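Local coordinates for protein diguanylate cyclase (Pseudomonas aeruginosa, PDB 5M3C) that pairs a GGDEF domain, here holding guanosine-5'-triphosphate and a calcium ion, with an EAL domain that binds a second calcium, at residues B[40-45]-B[108-113]; B[58-63]-B[121-126]; B[150-155]-B[169-174]. One frame throughout, in Å; residues are numbered along the deposited sequence.

Interaction 1: B[40-45]-B[108-113]; sequences IDLDRF and NAFTAP. With CA (calcium ion), chain G; GTP (guanosine-5'-triphosphate), chain I.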
loop_
_atom_site.group_PDB
_atom_site.type_symbol
_atom_site.label_atom_id
_atom_site.label_comp_id
_atom_site.label_asym_id
_atom_site.label_seq_id
_atom_site.Cartn_x
_atom_site.Cartn_y
_atom_site.Cartn_z
ATOM N N ILE B 40 5.896 25.607 19.411
ATOM C CA ILE B 40 5.450 24.214 19.471
ATOM C C ILE B 40 3.943 24.097 19.669
ATOM O O ILE B 40 3.413 24.512 20.692
ATOM C CB ILE B 40 6.129 23.454 20.622
ATOM C CG1 ILE B 40 7.645 23.405 20.406
ATOM C CG2 ILE B 40 5.550 22.053 20.737
ATOM C CD1 ILE B 40 8.399 22.706 21.517
ATOM N N ASP B 41 3.264 23.503 18.692
ATOM C CA ASP B 41 1.816 23.339 18.737
ATOM C C ASP B 41 1.462 21.855 18.725
ATOM O O ASP B 41 1.791 21.142 17.778
ATOM C CB ASP B 41 1.182 24.049 17.539
ATOM C CG ASP B 41 -0.334 24.102 17.617
ATOM O OD1 ASP B 41 -0.943 23.132 18.111
ATOM O OD2 ASP B 41 -0.920 25.113 17.174
ATOM N N LEU B 42 0.798 21.390 19.778
ATOM C CA LEU B 42 0.447 19.977 19.891
ATOM C C LEU B 42 -0.317 19.511 18.658
ATOM O O LEU B 42 -1.100 20.269 18.084
ATOM C CB LEU B 42 -0.381 19.719 21.155
ATOM C CG LEU B 42 0.336 19.932 22.494
ATOM C CD1 LEU B 42 -0.511 19.424 23.653
ATOM C CD2 LEU B 42 1.700 19.256 22.507
ATOM N N ASP B 43 -0.083 18.265 18.255
ATOM C CA ASP B 43 -0.713 17.698 17.062
ATOM C C ASP B 43 -2.045 17.016 17.371
ATOM O O ASP B 43 -2.128 16.162 18.252
ATOM C CB ASP B 43 0.226 16.693 16.393
ATOM C CG ASP B 43 1.361 17.361 15.646
ATOM O OD1 ASP B 43 1.127 18.421 15.028
ATOM O OD2 ASP B 43 2.486 16.820 15.667
ATOM N N ARG B 44 -3.082 17.400 16.631
ATOM C CA ARG B 44 -4.399 16.777 16.748
ATOM C C ARG B 44 -4.771 16.500 18.202
ATOM O O ARG B 44 -5.124 15.379 18.563
ATOM C CB ARG B 44 -4.444 15.484 15.929
ATOM C CG ARG B 44 -4.318 15.705 14.428
ATOM N N PHE B 45 -4.695 17.539 19.027
ATOM C CA PHE B 45 -5.006 17.424 20.448
ATOM C C PHE B 45 -6.516 17.466 20.689
ATOM O O PHE B 45 -6.993 17.033 21.740
ATOM C CB PHE B 45 -4.315 18.547 21.227
ATOM C CG PHE B 45 -4.219 18.294 22.707
ATOM C CD1 PHE B 45 -3.288 17.400 23.213
ATOM C CD2 PHE B 45 -5.047 18.962 23.593
ATOM C CE1 PHE B 45 -3.194 17.169 24.574
ATOM C CE2 PHE B 45 -4.956 18.739 24.955
ATOM C CZ PHE B 45 -4.029 17.840 25.447
ATOM N N ASN B 108 12.014 14.526 20.209
ATOM C CA ASN B 108 12.161 13.189 20.764
ATOM C C ASN B 108 11.518 13.072 22.144
ATOM O O ASN B 108 11.317 11.965 22.648
ATOM C CB ASN B 108 13.638 12.811 20.845
ATOM C CG ASN B 108 13.847 11.330 21.092
ATOM O OD1 ASN B 108 13.107 10.492 20.571
ATOM N ND2 ASN B 108 14.862 10.996 21.888
ATOM N N ALA B 109 11.197 14.208 22.752
ATOM C CA ALA B 109 10.531 14.213 24.050
ATOM C C ALA B 109 9.101 13.701 23.920
ATOM O O ALA B 109 8.495 13.262 24.900
ATOM C CB ALA B 109 10.543 15.612 24.648
ATOM N N PHE B 110 8.571 13.762 22.702
ATOM C CA PHE B 110 7.216 13.297 22.414
ATOM C C PHE B 110 7.186 11.840 21.950
ATOM O O PHE B 110 6.113 11.286 21.698
ATOM C CB PHE B 110 6.566 14.186 21.351
ATOM C CG PHE B 110 6.214 15.559 21.844
ATOM C CD1 PHE B 110 5.018 15.786 22.506
ATOM C CD2 PHE B 110 7.081 16.621 21.655
ATOM C CE1 PHE B 110 4.693 17.047 22.967
ATOM C CE2 PHE B 110 6.761 17.885 22.112
ATOM C CZ PHE B 110 5.564 18.098 22.769
ATOM N N THR B 111 8.358 11.224 21.834
ATOM C CA THR B 111 8.449 9.831 21.415
ATOM C C THR B 111 7.795 8.922 22.447
ATOM O O THR B 111 6.932 8.109 22.119
ATOM C CB THR B 111 9.910 9.399 21.213
ATOM O OG1 THR B 111 10.398 9.940 19.979
ATOM N N ALA B 112 8.206 9.067 23.700
ATOM C CA ALA B 112 7.597 8.310 24.788
ATOM C C ALA B 112 6.193 8.837 25.073
ATOM O O ALA B 112 5.904 10.011 24.837
ATOM C CB ALA B 112 8.458 8.398 26.039
ATOM N N PRO B 113 5.314 7.969 25.591
ATOM C CA PRO B 113 3.973 8.416 25.927
ATOM C C PRO B 113 3.991 9.234 27.208
ATOM O O PRO B 113 5.034 9.350 27.850
ATOM C CB PRO B 113 3.205 7.108 26.128
ATOM C CG PRO B 113 4.237 6.104 26.525
ATOM C CD PRO B 113 5.578 6.595 26.053
HETATM CA CA CA G . -2.783 21.868 17.882
HETATM P PG GTP I . -3.704 20.585 14.724
HETATM O O1G GTP I . -4.271 21.053 13.406
HETATM O O2G GTP I . -2.634 19.528 14.610
HETATM O O3G GTP I . -3.351 21.701 15.678
HETATM O O3B GTP I . -4.898 19.776 15.441
HETATM P PB GTP I . -5.575 20.297 16.807
HETATM O O1B GTP I . -6.840 19.507 17.043
HETATM O O2B GTP I . -4.518 20.343 17.886
HETATM O O3A GTP I . -5.990 21.794 16.375
HETATM P PA GTP I . -6.107 23.005 17.430
HETATM O O1A GTP I . -7.136 23.983 16.915
HETATM O O2A GTP I . -4.719 23.489 17.783
HETATM O "O5'" GTP I . -6.724 22.280 18.715
HETATM C "C5'" GTP I . -6.338 22.728 20.003
HETATM C "C4'" GTP I . -7.012 21.830 21.019
HETATM O "O4'" GTP I . -6.392 22.001 22.294
HETATM C "C3'" GTP I . -8.490 22.174 21.166
HETATM O "O3'" GTP I . -9.306 21.028 20.910
HETATM C "C2'" GTP I . -8.639 22.636 22.600
HETATM O "O2'" GTP I . -9.850 22.168 23.197
HETATM C "C1'" GTP I . -7.420 22.043 23.280
HETATM N N9 GTP I . -7.034 22.857 24.447
HETATM C C8 GTP I . -6.603 24.130 24.432
HETATM N N7 GTP I . -6.347 24.552 25.698
HETATM C C5 GTP I . -6.620 23.533 26.533
HETATM C C6 GTP I . -6.571 23.297 27.990
HETATM O O6 GTP I . -6.193 24.201 28.764
HETATM N N1 GTP I . -6.937 22.093 28.453
HETATM C C2 GTP I . -7.344 21.104 27.634
HETATM N N2 GTP I . -7.701 19.911 28.169
HETATM N N3 GTP I . -7.414 21.253 26.289
HETATM C C4 GTP I . -7.072 22.419 25.700
#
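In the core of the GGDEF domain, at the end of strand 35-43, Ile40 points toward Phe110, which sits in the loop between helix 96-108 and strand 114-116, and Leu42 brings the end of its side chain to the same ring. Leu42 makes the closer approach: its CD2 lies 3.7 Å from Phe110 CE1, and the two side chains cross at about a right angle. With CG beside its own backbone N (chi1 -66°), the leucine end comes nearer to the ring than its CB direction alone would bring it. Ile40 adds a looser touch, CG2 standing 4.4 Å from Phe110 CZ, and both methyls approach the ring obliquely. Ala125 and Ile64, from strand 119-132 and helix 54-70, also pack on Phe110, which is thus buried between sheet and helix.

The same strand end carries the metal and nucleotide site of the domain. Asp41 OD1 binds the calcium ion at 2.2 Å, while its second oxygen OD2 lies well beyond coordinating distance, so the carboxylate is monodentate. Leu42 gives its carbonyl O to the calcium at 2.3 Å while its side chain serves the apolar core. Phosphate oxygens O3G, O2B and O2A of GTP and Asp84 complete six ligands. Asp43 is engaged differently: OD1 is hydrogen-bonded to Ser126 OG, and OD2 to Ser124 OG and Ser159 N, which ties this carboxylate to strand 119-132 and to the loop after helix 139-155. Past the strand the backbone bends round the phosphates. Arg44 N gives a nearly straight bond to GTP O2G (3.0 Å, N-H...O 177°), and Phe45 N reaches GTP O2B at 3.0 Å. The edge of the Phe45 ring meets the ribose, with C1' in the ring plane.

Interaction 2: B[58-63]-B[121-126]; sequences DLLLKA and FFVSAS. With GTP (guanosine-5'-triphosphate), chain I.
Leu60, Phe121 and Val123 make this contact between helix 54-70 and strand 119-132, and Leu60 has the most surface buried in it. Its CG stands anti to the carbonyl carbon (chi1 -76°), and the two methyls of the fork take one partner each. CD1 meets Val123 CG1 at 4.2 Å, the two branched side chains crossing obliquely; CD2 comes within 4.4 Å of Phe121 CD1, approaching the ring at a slant. Phe121 and Val123, two positions apart on the strand, both direct their side chains to the helix, whereas Phe122 between them points away and forms a cation-pi pair with Arg69 of the second subunit. Ile48 of helix 45-52 and Phe114 of strand 114-116 pack against both Leu60 and Val123, adding to the apolar cluster.

Other residues of the same helical segment meet the bound nucleotide. Asp58 OD1 accepts two hydrogen bonds from the guanine of GTP, from N1 at 2.8 Å and from N2 at 2.9 Å, both moderately bent, and Leu61 CD1 lies against the base. The meeting of helix and strand is therefore wholly apolar and without directional bonds, while the same helix also offers a carboxylate oxygen that takes both N-H donors on the N1/N2 edge of guanine.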
loop_
_atom_site.group_PDB
_atom_site.type_symbol
_atom_site.label_atom_id
_atom_site.label_comp_id
_atom_site.label_asym_id
_atom_site.label_seq_id
_atom_site.Cartn_x
_atom_site.Cartn_y
_atom_site.Cartn_z
ATOM N N ASP B 58 -5.846 17.889 30.459
ATOM C CA ASP B 58 -5.144 18.819 31.342
ATOM C C ASP B 58 -3.904 18.159 31.919
ATOM O O ASP B 58 -2.807 18.721 31.877
ATOM C CB ASP B 58 -6.053 19.276 32.490
ATOM C CG ASP B 58 -6.939 20.447 32.107
ATOM O OD1 ASP B 58 -7.154 20.667 30.896
ATOM O OD2 ASP B 58 -7.423 21.149 33.025
ATOM N N LEU B 59 -4.090 16.963 32.470
ATOM C CA LEU B 59 -2.983 16.174 32.999
ATOM C C LEU B 59 -1.937 15.947 31.907
ATOM O O LEU B 59 -0.732 16.018 32.161
ATOM C CB LEU B 59 -3.491 14.834 33.539
ATOM N N LEU B 60 -2.404 15.681 30.690
ATOM C CA LEU B 60 -1.501 15.514 29.554
ATOM C C LEU B 60 -0.706 16.786 29.268
ATOM O O LEU B 60 0.501 16.726 29.042
ATOM C CB LEU B 60 -2.273 15.090 28.304
ATOM C CG LEU B 60 -2.708 13.625 28.263
ATOM C CD1 LEU B 60 -3.454 13.331 26.971
ATOM C CD2 LEU B 60 -1.510 12.699 28.410
ATOM N N LEU B 61 -1.379 17.933 29.273
ATOM C CA LEU B 61 -0.700 19.209 29.053
ATOM C C LEU B 61 0.327 19.456 30.149
ATOM O O LEU B 61 1.479 19.801 29.871
ATOM C CB LEU B 61 -1.706 20.361 29.017
ATOM C CG LEU B 61 -2.624 20.416 27.795
ATOM C CD1 LEU B 61 -3.709 21.465 27.987
ATOM C CD2 LEU B 61 -1.823 20.692 26.535
ATOM N N LYS B 62 -0.100 19.279 31.396
ATOM C CA LYS B 62 0.791 19.429 32.540
ATOM C C LYS B 62 2.010 18.531 32.370
ATOM O O LYS B 62 3.144 18.955 32.599
ATOM C CB LYS B 62 0.059 19.081 33.838
ATOM C CG LYS B 62 0.834 19.433 35.099
ATOM N N ALA B 63 1.764 17.290 31.958
ATOM C CA ALA B 63 2.832 16.309 31.769
ATOM C C ALA B 63 3.779 16.720 30.647
ATOM O O ALA B 63 4.998 16.601 30.777
ATOM C CB ALA B 63 2.239 14.941 31.478
ATOM N N PHE B 121 -0.737 7.839 27.224
ATOM C CA PHE B 121 -1.146 8.122 25.863
ATOM C C PHE B 121 -0.025 8.848 25.135
ATOM O O PHE B 121 0.733 9.607 25.743
ATOM C CB PHE B 121 -2.411 8.973 25.874
ATOM C CG PHE B 121 -3.479 8.446 26.784
ATOM C CD1 PHE B 121 -3.486 8.775 28.129
ATOM C CD2 PHE B 121 -4.473 7.616 26.296
ATOM C CE1 PHE B 121 -4.468 8.290 28.971
ATOM C CE2 PHE B 121 -5.460 7.127 27.130
ATOM C CZ PHE B 121 -5.457 7.465 28.470
ATOM N N PHE B 122 0.079 8.607 23.832
ATOM C CA PHE B 122 1.091 9.269 23.024
ATOM C C PHE B 122 0.511 10.504 22.359
ATOM O O PHE B 122 -0.507 10.436 21.668
ATOM C CB PHE B 122 1.635 8.331 21.949
ATOM C CG PHE B 122 2.225 7.063 22.489
ATOM C CD1 PHE B 122 1.405 6.007 22.855
ATOM C CD2 PHE B 122 3.597 6.921 22.628
ATOM C CE1 PHE B 122 1.939 4.838 23.353
ATOM C CE2 PHE B 122 4.139 5.751 23.126
ATOM C CZ PHE B 122 3.308 4.708 23.488
ATOM N N VAL B 123 1.171 11.636 22.572
ATOM C CA VAL B 123 0.805 12.873 21.902
ATOM C C VAL B 123 2.008 13.351 21.100
ATOM O O VAL B 123 3.153 13.074 21.456
ATOM C CB VAL B 123 0.372 13.964 22.902
ATOM C CG1 VAL B 123 -0.528 13.376 23.979
ATOM C CG2 VAL B 123 1.585 14.622 23.534
ATOM N N SER B 124 1.738 14.062 20.013
ATOM C CA SER B 124 2.789 14.544 19.131
ATOM C C SER B 124 2.717 16.060 19.024
ATOM O O SER B 124 1.811 16.684 19.577
ATOM C CB SER B 124 2.634 13.909 17.750
ATOM O OG SER B 124 3.593 14.416 16.845
ATOM N N ALA B 125 3.671 16.656 18.314
ATOM C CA ALA B 125 3.704 18.106 18.161
ATOM C C ALA B 125 4.480 18.526 16.922
ATOM O O ALA B 125 5.360 17.807 16.453
ATOM C CB ALA B 125 4.310 18.748 19.399
ATOM N N SER B 126 4.138 19.697 16.394
ATOM C CA SER B 126 4.868 20.285 15.279
ATOM C C SER B 126 5.673 21.478 15.786
ATOM O O SER B 126 5.244 22.182 16.699
ATOM C CB SER B 126 3.902 20.722 14.181
ATOM O OG SER B 126 3.047 19.655 13.816
HETATM P PG GTP I . -3.704 20.585 14.724
HETATM O O1G GTP I . -4.271 21.053 13.406
HETATM O O2G GTP I . -2.634 19.528 14.610
HETATM O O3G GTP I . -3.351 21.701 15.678
HETATM O O3B GTP I . -4.898 19.776 15.441
HETATM P PB GTP I . -5.575 20.297 16.807
HETATM O O1B GTP I . -6.840 19.507 17.043
HETATM O O2B GTP I . -4.518 20.343 17.886
HETATM O O3A GTP I . -5.990 21.794 16.375
HETATM P PA GTP I . -6.107 23.005 17.430
HETATM O O1A GTP I . -7.136 23.983 16.915
HETATM O O2A GTP I . -4.719 23.489 17.783
HETATM O "O5'" GTP I . -6.724 22.280 18.715
HETATM C "C5'" GTP I . -6.338 22.728 20.003
HETATM C "C4'" GTP I . -7.012 21.830 21.019
HETATM O "O4'" GTP I . -6.392 22.001 22.294
HETATM C "C3'" GTP I . -8.490 22.174 21.166
HETATM O "O3'" GTP I . -9.306 21.028 20.910
HETATM C "C2'" GTP I . -8.639 22.636 22.600
HETATM O "O2'" GTP I . -9.850 22.168 23.197
HETATM C "C1'" GTP I . -7.420 22.043 23.280
HETATM N N9 GTP I . -7.034 22.857 24.447
HETATM C C8 GTP I . -6.603 24.130 24.432
HETATM N N7 GTP I . -6.347 24.552 25.698
HETATM C C5 GTP I . -6.620 23.533 26.533
HETATM C C6 GTP I . -6.571 23.297 27.990
HETATM O O6 GTP I . -6.193 24.201 28.764
HETATM N N1 GTP I . -6.937 22.093 28.453
HETATM C C2 GTP I . -7.344 21.104 27.634
HETATM N N2 GTP I . -7.701 19.911 28.169
HETATM N N3 GTP I . -7.414 21.253 26.289
HETATM C C4 GTP I . -7.072 22.419 25.700
#

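Interaction 3: B[150-155]-B[169-174]; sequences MYRAKS and TYLATE. With GTP (guanosine-5'-triphosphate), chain I.
Tyr151, its ring covered on one face by Met150 CE, 3.5 Å above the plane and over the centre, packs on Ala172 where helix 139-155 meets helix 168-187. The CB atoms of Tyr151 and Ala172 are 4.0 Å apart, and the tyrosine ring stands obliquely to the alanine methyl. Arg152 follows with its chain bent at chi2 (62°), which brings the guanidinium up against the second helix; there Leu171 CD1 sits over one face of it, 4.2 Å from Arg152 NH2. Lys154 leaves in another direction, to the nucleotide. Its NZ forms a salt bridge with Asp43 OD1, a hydrogen bond to Leu42 O and a weak one to GTP O2G, so a single ammonium links strand end and phosphate. At the last turn Ser155 OG bonds back to Arg152 O at 3.0 Å, in the carbonyl plane on a lone pair.

This small surface contact joins the last helix of the GGDEF fold to the helix leading on to the EAL domain. Helix 139-155 has helix 168-187 on it through Tyr151 and Arg152, and rests on strands 35-43, 119-132 and 161-163 through Met150, Ala153 and Arg152.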
loop_
_atom_site.group_PDB
_atom_site.type_symbol
_atom_site.label_atom_id
_atom_site.label_comp_id
_atom_site.label_asym_id
_atom_site.label_seq_id
_atom_site.Cartn_x
_atom_site.Cartn_y
_atom_site.Cartn_z
ATOM N N MET B 150 5.767 26.969 12.321
ATOM C CA MET B 150 4.981 25.920 12.955
ATOM C C MET B 150 3.845 25.496 12.034
ATOM O O MET B 150 3.580 24.307 11.885
ATOM C CB MET B 150 4.425 26.383 14.302
ATOM C CG MET B 150 3.482 25.382 14.948
ATOM S SD MET B 150 1.867 25.315 14.148
ATOM C CE MET B 150 1.201 26.905 14.632
ATOM N N TYR B 151 3.179 26.465 11.413
ATOM C CA TYR B 151 2.108 26.163 10.463
ATOM C C TYR B 151 2.661 25.431 9.238
ATOM O O TYR B 151 2.012 24.540 8.681
ATOM C CB TYR B 151 1.370 27.441 10.043
ATOM C CG TYR B 151 0.360 27.918 11.065
ATOM C CD1 TYR B 151 -0.697 27.105 11.450
ATOM C CD2 TYR B 151 0.460 29.180 11.639
ATOM C CE1 TYR B 151 -1.622 27.531 12.383
ATOM C CE2 TYR B 151 -0.462 29.613 12.574
ATOM C CZ TYR B 151 -1.500 28.783 12.941
ATOM O OH TYR B 151 -2.427 29.202 13.866
ATOM N N ARG B 152 3.866 25.807 8.827
ATOM C CA ARG B 152 4.547 25.103 7.747
ATOM C C ARG B 152 4.782 23.644 8.130
ATOM O O ARG B 152 4.427 22.736 7.386
ATOM C CB ARG B 152 5.878 25.782 7.427
ATOM C CG ARG B 152 6.682 25.104 6.330
ATOM C CD ARG B 152 5.939 25.099 5.005
ATOM N NE ARG B 152 6.857 24.994 3.873
ATOM C CZ ARG B 152 6.478 24.875 2.606
ATOM N NH1 ARG B 152 7.390 24.787 1.645
ATOM N NH2 ARG B 152 5.189 24.840 2.295
ATOM N N ALA B 153 5.381 23.423 9.295
ATOM C CA ALA B 153 5.574 22.070 9.801
ATOM C C ALA B 153 4.232 21.362 9.875
ATOM O O ALA B 153 4.139 20.152 9.675
ATOM C CB ALA B 153 6.224 22.105 11.175
ATOM N N LYS B 154 3.193 22.135 10.165
ATOM C CA LYS B 154 1.837 21.613 10.260
ATOM C C LYS B 154 1.341 21.151 8.892
ATOM O O LYS B 154 0.632 20.154 8.799
ATOM C CB LYS B 154 0.894 22.685 10.824
ATOM C CG LYS B 154 -0.101 22.180 11.858
ATOM C CD LYS B 154 0.594 21.678 13.114
ATOM C CE LYS B 154 -0.328 21.740 14.319
ATOM N NZ LYS B 154 0.172 20.934 15.466
ATOM N N SER B 155 1.717 21.871 7.835
ATOM C CA SER B 155 1.246 21.545 6.483
ATOM C C SER B 155 2.100 20.488 5.775
ATOM O O SER B 155 1.567 19.626 5.078
ATOM C CB SER B 155 1.170 22.806 5.617
ATOM O OG SER B 155 2.456 23.219 5.185
ATOM N N THR B 169 4.992 33.168 6.005
ATOM C CA THR B 169 3.873 33.881 6.622
ATOM C C THR B 169 2.654 33.927 5.704
ATOM O O THR B 169 1.550 33.561 6.108
ATOM C CB THR B 169 4.258 35.321 7.015
ATOM O OG1 THR B 169 4.921 35.961 5.918
ATOM C CG2 THR B 169 5.176 35.319 8.225
ATOM N N TYR B 170 2.861 34.375 4.469
ATOM C CA TYR B 170 1.779 34.472 3.488
ATOM C C TYR B 170 1.076 33.131 3.272
ATOM O O TYR B 170 -0.157 33.054 3.262
ATOM C CB TYR B 170 2.320 34.993 2.155
ATOM C CG TYR B 170 1.351 34.853 1.002
ATOM C CD1 TYR B 170 0.400 35.833 0.739
ATOM C CD2 TYR B 170 1.387 33.736 0.176
ATOM C CE1 TYR B 170 -0.488 35.706 -0.316
ATOM C CE2 TYR B 170 0.504 33.597 -0.881
ATOM C CZ TYR B 170 -0.432 34.584 -1.125
ATOM O OH TYR B 170 -1.310 34.443 -2.179
ATOM N N LEU B 171 1.868 32.079 3.094
ATOM C CA LEU B 171 1.335 30.736 2.886
ATOM C C LEU B 171 0.409 30.332 4.028
ATOM O O LEU B 171 -0.637 29.721 3.806
ATOM C CB LEU B 171 2.469 29.715 2.775
ATOM C CG LEU B 171 3.483 29.920 1.648
ATOM C CD1 LEU B 171 4.637 28.941 1.806
ATOM C CD2 LEU B 171 2.826 29.768 0.285
ATOM N N ALA B 172 0.810 30.675 5.248
ATOM C CA ALA B 172 0.045 30.331 6.441
ATOM C C ALA B 172 -1.288 31.065 6.472
ATOM O O ALA B 172 -2.322 30.461 6.755
ATOM C CB ALA B 172 0.848 30.655 7.690
ATOM N N THR B 173 -1.264 32.363 6.181
ATOM C CA THR B 173 -2.491 33.152 6.196
ATOM C C THR B 173 -3.411 32.703 5.063
ATOM O O THR B 173 -4.595 32.451 5.289
ATOM C CB THR B 173 -2.229 34.669 6.081
ATOM O OG1 THR B 173 -1.813 34.988 4.751
ATOM C CG2 THR B 173 -1.162 35.120 7.068
ATOM N N GLU B 174 -2.865 32.584 3.851
ATOM C CA GLU B 174 -3.667 32.160 2.694
ATOM C C GLU B 174 -4.445 30.880 2.984
ATOM O O GLU B 174 -5.649 30.791 2.711
ATOM C CB GLU B 174 -2.795 31.945 1.453
ATOM C CG GLU B 174 -3.396 30.948 0.466
ATOM C CD GLU B 174 -2.929 31.143 -0.967
ATOM O OE1 GLU B 174 -2.703 30.125 -1.655
ATOM O OE2 GLU B 174 -2.799 32.305 -1.412
HETATM P PG GTP I . -3.704 20.585 14.724
HETATM O O1G GTP I . -4.271 21.053 13.406
HETATM O O2G GTP I . -2.634 19.528 14.610
HETATM O O3G GTP I . -3.351 21.701 15.678
HETATM O O3B GTP I . -4.898 19.776 15.441
HETATM P PB GTP I . -5.575 20.297 16.807
HETATM O O1B GTP I . -6.840 19.507 17.043
HETATM O O2B GTP I . -4.518 20.343 17.886
HETATM O O3A GTP I . -5.990 21.794 16.375
HETATM P PA GTP I . -6.107 23.005 17.430
HETATM O O1A GTP I . -7.136 23.983 16.915
HETATM O O2A GTP I . -4.719 23.489 17.783
HETATM O "O5'" GTP I . -6.724 22.280 18.715
HETATM C "C5'" GTP I . -6.338 22.728 20.003
HETATM C "C4'" GTP I . -7.012 21.830 21.019
HETATM O "O4'" GTP I . -6.392 22.001 22.294
HETATM C "C3'" GTP I . -8.490 22.174 21.166
HETATM O "O3'" GTP I . -9.306 21.028 20.910
HETATM C "C2'" GTP I . -8.639 22.636 22.600
HETATM O "O2'" GTP I . -9.850 22.168 23.197
HETATM C "C1'" GTP I . -7.420 22.043 23.280
HETATM N N9 GTP I . -7.034 22.857 24.447
HETATM C C8 GTP I . -6.603 24.130 24.432
HETATM N N7 GTP I . -6.347 24.552 25.698
HETATM C C5 GTP I . -6.620 23.533 26.533
HETATM C C6 GTP I . -6.571 23.297 27.990
HETATM O O6 GTP I . -6.193 24.201 28.764
HETATM N N1 GTP I . -6.937 22.093 28.453
HETATM C C2 GTP I . -7.344 21.104 27.634
HETATM N N2 GTP I . -7.701 19.911 28.169
HETATM N N3 GTP I . -7.414 21.253 26.289
HETATM C C4 GTP I . -7.072 22.419 25.700
#

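Overall arrangement
From the N terminus, segment 40-45 comes first, then 58-63. Interaction 1 closes the loop from strand 35-43 to the loop at 108-113, and interaction 2 closes one from helix 54-70 to strand 119-132; the two cross, since their segments alternate along the chain. They stand about 6 Å apart between centres, and Asp43 N with Ser124 O joins their neighbouring strands. Interaction 3 opens after both have closed and shuts the short loop from 150-155 to 169-174, reaching back through Met150 to Asp41 and through Ala153 to Ser126. All three touch GTP; together they tie the central sheet to its covering helices and to the helix running toward the EAL domain.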